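Local coordinates for transcriptional activator ToxR (Vibrio vulnificus, PDB 6UTC), which acts as a membrane-spanning transcription activator, whose periplasmic domain, the part in this structure, probably senses bile salts and interacts with ToxS, at residues Pro41-Arg44 / Gln45-Lys49. Sequence-based numbering, arbitrary orientation.
Sequences PSIR and QCVNK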
loop_
_atom_site.group_PDB
_atom_site.type_symbol
_atom_site.label_atom_id
_atom_site.label_comp_id
_atom_site.label_asym_id
_atom_site.label_seq_id
_atom_site.Cartn_x
_atom_site.Cartn_y
_atom_site.Cartn_z
ATOM N N PRO A 41 7.122 -8.043 2.693
ATOM C CA PRO A 41 6.207 -9.189 2.605
ATOM C C PRO A 41 4.794 -8.843 3.031
ATOM O O PRO A 41 3.831 -9.315 2.411
ATOM C CB PRO A 41 6.873 -10.238 3.503
ATOM C CG PRO A 41 8.303 -9.895 3.446
ATOM C CD PRO A 41 8.339 -8.390 3.447
ATOM N N SER A 42 4.647 -8.001 4.062
ATOM C CA SER A 42 3.321 -7.554 4.474
ATOM C C SER A 42 2.690 -6.666 3.422
ATOM O O SER A 42 1.500 -6.805 3.130
ATOM C CB SER A 42 3.399 -6.764 5.775
ATOM O OG SER A 42 3.899 -7.562 6.828
ATOM N N ILE A 43 3.464 -5.727 2.868
ATOM C CA ILE A 43 2.927 -4.851 1.832
ATOM C C ILE A 43 2.460 -5.668 0.639
ATOM O O ILE A 43 1.387 -5.416 0.085
ATOM C CB ILE A 43 3.956 -3.777 1.430
ATOM C CG1 ILE A 43 4.224 -2.809 2.585
ATOM C CG2 ILE A 43 3.448 -2.997 0.219
ATOM C CD1 ILE A 43 5.410 -1.898 2.324
ATOM N N ARG A 44 3.257 -6.657 0.220
ATOM C CA ARG A 44 2.870 -7.472 -0.928
ATOM C C ARG A 44 1.571 -8.217 -0.667
ATOM O O ARG A 44 0.709 -8.306 -1.547
ATOM C CB ARG A 44 3.991 -8.450 -1.293
ATOM C CG ARG A 44 5.229 -7.774 -1.867
ATOM C CD ARG A 44 6.348 -8.778 -2.036
ATOM N NE ARG A 44 7.630 -8.121 -2.284
ATOM C CZ ARG A 44 8.725 -8.331 -1.570
ATOM N NH1 ARG A 44 8.733 -9.199 -0.561
ATOM N NH2 ARG A 44 9.831 -7.661 -1.866
ATOM N N GLN A 45 1.412 -8.764 0.535
ATOM C CA GLN A 45 0.167 -9.447 0.854
ATOM C C GLN A 45 -0.999 -8.478 0.839
ATOM O O GLN A 45 -2.076 -8.797 0.325
ATOM C CB GLN A 45 0.266 -10.141 2.210
ATOM C CG GLN A 45 -1.025 -10.860 2.620
ATOM C CD GLN A 45 -1.264 -12.139 1.836
ATOM O OE1 GLN A 45 -0.552 -12.443 0.872
ATOM N NE2 GLN A 45 -2.268 -12.903 2.250
ATOM N N CYS A 46 -0.797 -7.283 1.388
ATOM C CA CYS A 46 -1.853 -6.278 1.412
ATOM C C CYS A 46 -2.273 -5.886 -0.001
ATOM O O CYS A 46 -3.466 -5.830 -0.311
ATOM C CB CYS A 46 -1.378 -5.063 2.204
ATOM S SG CYS A 46 -2.700 -3.908 2.645
ATOM N N VAL A 47 -1.302 -5.643 -0.878
ATOM C CA VAL A 47 -1.622 -5.314 -2.265
ATOM C C VAL A 47 -2.352 -6.472 -2.934
ATOM O O VAL A 47 -3.328 -6.268 -3.669
ATOM C CB VAL A 47 -0.344 -4.902 -3.012
ATOM C CG1 VAL A 47 -0.612 -4.717 -4.515
ATOM C CG2 VAL A 47 0.234 -3.624 -2.386
ATOM N N ASN A 48 -1.903 -7.707 -2.679
ATOM C CA ASN A 48 -2.592 -8.891 -3.205
ATOM C C ASN A 48 -4.059 -8.911 -2.788
ATOM O O ASN A 48 -4.953 -9.116 -3.619
ATOM C CB ASN A 48 -1.880 -10.146 -2.680
ATOM C CG ASN A 48 -2.634 -11.450 -2.991
ATOM O OD1 ASN A 48 -3.638 -11.781 -2.350
ATOM N ND2 ASN A 48 -2.129 -12.197 -3.956
ATOM N N LYS A 49 -4.326 -8.720 -1.498
ATOM C CA LYS A 49 -5.699 -8.803 -1.013
ATOM C C LYS A 49 -6.528 -7.622 -1.500
ATOM O O LYS A 49 -7.719 -7.772 -1.802
ATOM C CB LYS A 49 -5.726 -8.892 0.510
ATOM C CG LYS A 49 -4.884 -10.015 1.078
ATOM C CD LYS A 49 -5.110 -11.336 0.375
ATOM C CE LYS A 49 -6.446 -11.938 0.731
ATOM N NZ LYS A 49 -6.568 -13.321 0.171
#
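Ile43 and Val47 lie one turn apart on helix 40-52, where four successive i to i+4 backbone hydrogen bonds join Pro41-Arg44 to Gln45-Lys49. Gln45 N reaches Pro41 O at 3.1 Å, the longest of the four, and Cys46 N donates to Ser42 O at 2.9 Å. Val47 N to Ile43 O, also 2.9 Å, is the straightest at 168°; Asn48 N donates to Arg44 O, and the series runs on beyond it with Lys49 N on Gln45 O. Along the buried face the side chains of Ile43 and Val47 meet obliquely, methyl to methyl, with CG2 of Ile43 4.2 Å from CG2 of Val47. With CG1 anti to the backbone N (chi1 173°), Val47 CG2 is left beside that N and anti to the carbonyl carbon, turned back toward the preceding turn and 3.3 Å from Ile43 O, the same oxygen that accepts the Val47 N-H. Cys46 rests its CB at 3.5 Å from Ser42 O, while its SG, anti to the backbone N at chi1 -166°, forms the disulfide with Cys103. Ile43 packs on Val27 and Leu73, Cys46 on Leu75 and Tyr77, and Val47 on Val25 and Tyr77, so these three residues face strands 25-30 and 72-78. Away from this apolar side, Arg44 extends from CG to NE and brings NH2 to a salt bridge with Glu20, on strand 16-22. The pattern is that of an amphipathic alpha-helix, here the crossover helix of a beta-alpha-beta unit between the parallel strands 25-30 and 62-67, laid against the mixed sheet of the ToxR periplasmic domain, with the disulfide joining this helix to the C-terminal end of the chain.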